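Local atomic coordinates of 2-keto-3-deoxygluconate kinase (Thermotoga maritima, PDB entry 2AFB), a protein that probably phosphorylates 2-keto-3-deoxygluconate with ATP, as a sugar kinase of the pfkB family. Residues A[103-111]-A[255-263]. Sequence-based numbering, arbitrary orientation.
Sequences EIGASQRPS and ESISATVNY
Ser107 meets Ala259 and Thr260 where two hairpin loops touch. One loop joins strands 99-103 and 112-116 of the small sheet, the lid of the ribokinase fold. The other joins strands 248-255 and 261-270 in the central sheet of the large domain. Two hydrogen bonds grip the Ser107 backbone. Ser107 N donates to Thr260 OG1 at 2.7 Å. Ser107 O accepts from Ala259 N at 2.9 Å, nearly straight at 170°. Thr260 OG1 lies anti to its own carbonyl carbon (chi1 -67°), which turns the hydroxyl to Ser107 N. Ala259 CB points into the type II' turn Ala106-Arg109 and sits 3.5 Å from Arg109 O. Ser258 CB rests 3.4 Å from Ser107 O. Ser258 OG turns back between its own N and carbonyl carbon (chi1 66°) and accepts from Thr260 N, an ST turn, and from Val261 N, an ST motif. With an alanine at Ser258 both N-H groups lose this acceptor, and the loop presenting Ala259 N and Thr260 OG1 is likely to be freer to shift. Ser107 OG donates to Gln108 OE1 and accepts from His283 N of the second subunit. Here one backbone-backbone bond and one backbone-to-hydroxyl bond join the loops, with the Ala259 methyl against the turn.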
loop_
_atom_site.group_PDB
_atom_site.type_symbol
_atom_site.label_atom_id
_atom_site.label_comp_id
_atom_site.label_asym_id
_atom_site.label_seq_id
_atom_site.Cartn_x
_atom_site.Cartn_y
_atom_site.Cartn_z
ATOM N N GLU A 103 12.424 -6.155 -12.510
ATOM C CA GLU A 103 12.869 -6.337 -11.142
ATOM C C GLU A 103 13.980 -5.378 -10.965
ATOM O O GLU A 103 15.006 -5.473 -11.639
ATOM C CB GLU A 103 13.423 -7.712 -10.875
ATOM C CG GLU A 103 12.418 -8.836 -10.869
ATOM C CD GLU A 103 13.063 -10.218 -10.611
ATOM O OE1 GLU A 103 14.293 -10.392 -10.888
ATOM O OE2 GLU A 103 12.327 -11.131 -10.164
ATOM N N ILE A 104 13.803 -4.453 -10.039
ATOM C CA ILE A 104 14.841 -3.473 -9.759
ATOM C C ILE A 104 15.862 -4.083 -8.778
ATOM O O ILE A 104 15.514 -4.492 -7.632
ATOM C CB ILE A 104 14.247 -2.178 -9.193
ATOM C CG1 ILE A 104 13.284 -1.594 -10.232
ATOM C CG2 ILE A 104 15.351 -1.195 -8.832
ATOM C CD1 ILE A 104 12.486 -0.447 -9.713
ATOM N N GLY A 105 17.107 -4.142 -9.238
ATOM C CA GLY A 105 18.130 -4.860 -8.490
ATOM C C GLY A 105 18.734 -4.013 -7.348
ATOM O O GLY A 105 18.385 -2.861 -7.121
ATOM N N ALA A 106 19.683 -4.601 -6.674
ATOM C CA ALA A 106 20.340 -3.958 -5.594
ATOM C C ALA A 106 21.652 -4.629 -5.432
ATOM O O ALA A 106 21.755 -5.877 -5.500
ATOM C CB ALA A 106 19.499 -4.079 -4.310
ATOM N N SER A 107 22.656 -3.789 -5.203
ATOM C CA SER A 107 23.964 -4.218 -4.875
ATOM C C SER A 107 24.397 -5.280 -5.939
ATOM O O SER A 107 24.312 -5.004 -7.122
ATOM C CB SER A 107 24.017 -4.683 -3.415
ATOM O OG SER A 107 25.384 -4.894 -3.004
ATOM N N GLN A 108 24.824 -6.478 -5.534
ATOM C CA GLN A 108 25.315 -7.480 -6.522
ATOM C C GLN A 108 24.233 -8.147 -7.359
ATOM O O GLN A 108 24.561 -8.928 -8.265
ATOM C CB GLN A 108 26.148 -8.546 -5.819
ATOM C CG GLN A 108 27.525 -8.046 -5.388
ATOM C CD GLN A 108 27.528 -7.167 -4.151
ATOM O OE1 GLN A 108 26.637 -7.245 -3.309
ATOM N NE2 GLN A 108 28.575 -6.360 -4.010
ATOM N N ARG A 109 22.950 -7.905 -7.022
ATOM C CA ARG A 109 21.842 -8.458 -7.804
ATOM C C ARG A 109 21.403 -7.489 -8.897
ATOM O O ARG A 109 20.801 -6.478 -8.606
ATOM C CB ARG A 109 20.651 -8.867 -6.928
ATOM C CG ARG A 109 19.546 -9.594 -7.769
ATOM C CD ARG A 109 18.513 -10.320 -6.936
ATOM N NE ARG A 109 17.782 -9.437 -6.011
ATOM C CZ ARG A 109 16.748 -8.661 -6.321
ATOM N NH1 ARG A 109 16.254 -8.621 -7.546
ATOM N NH2 ARG A 109 16.169 -7.950 -5.375
ATOM N N PRO A 110 21.705 -7.795 -10.172
ATOM C CA PRO A 110 21.269 -6.834 -11.181
ATOM C C PRO A 110 19.762 -6.730 -11.387
ATOM O O PRO A 110 18.999 -7.613 -11.002
ATOM C CB PRO A 110 21.954 -7.323 -12.476
ATOM C CG PRO A 110 22.321 -8.695 -12.239
ATOM C CD PRO A 110 22.454 -8.921 -10.758
ATOM N N SER A 111 19.354 -5.626 -11.987
ATOM C CA SER A 111 17.973 -5.459 -12.442
ATOM C C SER A 111 17.713 -6.516 -13.484
ATOM O O SER A 111 18.634 -6.951 -14.150
ATOM C CB SER A 111 17.721 -4.051 -12.996
ATOM O OG SER A 111 17.625 -3.155 -11.887
ATOM N N GLU A 255 29.927 3.531 -15.385
ATOM C CA GLU A 255 30.816 2.581 -14.726
ATOM C C GLU A 255 29.990 1.862 -13.681
ATOM O O GLU A 255 29.643 2.436 -12.651
ATOM C CB GLU A 255 32.003 3.286 -14.089
ATOM C CG GLU A 255 32.626 4.351 -14.967
ATOM C CD GLU A 255 33.630 5.234 -14.220
ATOM O OE1 GLU A 255 34.282 4.706 -13.273
ATOM O OE2 GLU A 255 33.741 6.439 -14.595
ATOM N N SER A 256 29.662 0.603 -13.967
ATOM C CA SER A 256 28.648 -0.123 -13.207
ATOM C C SER A 256 29.243 -0.875 -12.010
ATOM O O SER A 256 29.376 -2.089 -12.034
ATOM C CB SER A 256 27.846 -1.047 -14.137
ATOM O OG SER A 256 26.496 -1.156 -13.704
ATOM N N ILE A 257 29.548 -0.129 -10.954
ATOM C CA ILE A 257 30.077 -0.688 -9.696
ATOM C C ILE A 257 29.161 -1.782 -9.059
ATOM O O ILE A 257 29.657 -2.846 -8.640
ATOM C CB ILE A 257 30.353 0.428 -8.612
ATOM C CG1 ILE A 257 31.185 1.605 -9.177
ATOM C CG2 ILE A 257 31.035 -0.178 -7.376
ATOM C CD1 ILE A 257 32.377 1.194 -10.065
ATOM N N SER A 258 27.858 -1.492 -8.971
ATOM C CA SER A 258 26.826 -2.465 -8.614
ATOM C C SER A 258 25.496 -1.959 -9.156
ATOM O O SER A 258 25.437 -0.962 -9.886
ATOM C CB SER A 258 26.757 -2.615 -7.094
ATOM O OG SER A 258 26.316 -1.401 -6.490
ATOM N N ALA A 259 24.407 -2.620 -8.791
ATOM C CA ALA A 259 23.100 -2.119 -9.172
ATOM C C ALA A 259 22.704 -0.931 -8.327
ATOM O O ALA A 259 21.737 -0.279 -8.616
ATOM C CB ALA A 259 22.030 -3.248 -9.037
ATOM N N THR A 260 23.436 -0.680 -7.257
ATOM C CA THR A 260 23.111 0.376 -6.292
ATOM C C THR A 260 23.943 1.669 -6.530
ATOM O O THR A 260 23.429 2.764 -6.370
ATOM C CB THR A 260 23.327 -0.140 -4.808
ATOM O OG1 THR A 260 22.362 -1.161 -4.495
ATOM C CG2 THR A 260 23.193 1.031 -3.746
ATOM N N VAL A 261 25.215 1.517 -6.869
ATOM C CA VAL A 261 26.129 2.637 -7.191
ATOM C C VAL A 261 26.740 2.485 -8.578
ATOM O O VAL A 261 27.322 1.445 -8.902
ATOM C CB VAL A 261 27.258 2.754 -6.133
ATOM C CG1 VAL A 261 28.252 3.893 -6.451
ATOM C CG2 VAL A 261 26.668 2.923 -4.760
ATOM N N ASN A 262 26.567 3.525 -9.406
ATOM C CA ASN A 262 27.289 3.694 -10.663
ATOM C C ASN A 262 27.956 5.093 -10.678
ATOM O O ASN A 262 27.516 6.015 -10.015
ATOM C CB ASN A 262 26.368 3.664 -11.883
ATOM C CG ASN A 262 25.739 2.314 -12.178
ATOM O OD1 ASN A 262 24.973 2.211 -13.146
ATOM N ND2 ASN A 262 26.048 1.285 -11.395
ATOM N N TYR A 263 29.046 5.203 -11.419
ATOM C CA TYR A 263 29.574 6.483 -11.803
ATOM C C TYR A 263 29.009 6.789 -13.160
ATOM O O TYR A 263 28.756 5.869 -13.947
ATOM C CB TYR A 263 31.080 6.434 -11.859
ATOM C CG TYR A 263 31.687 6.336 -10.489
ATOM C CD1 TYR A 263 31.885 5.096 -9.886
ATOM C CD2 TYR A 263 32.051 7.489 -9.793
ATOM C CE1 TYR A 263 32.440 5.002 -8.637
ATOM C CE2 TYR A 263 32.627 7.411 -8.548
ATOM C CZ TYR A 263 32.817 6.161 -7.973
ATOM O OH TYR A 263 33.385 6.077 -6.728
HETATM O O HOH W 1 18.575 -0.194 -8.708
#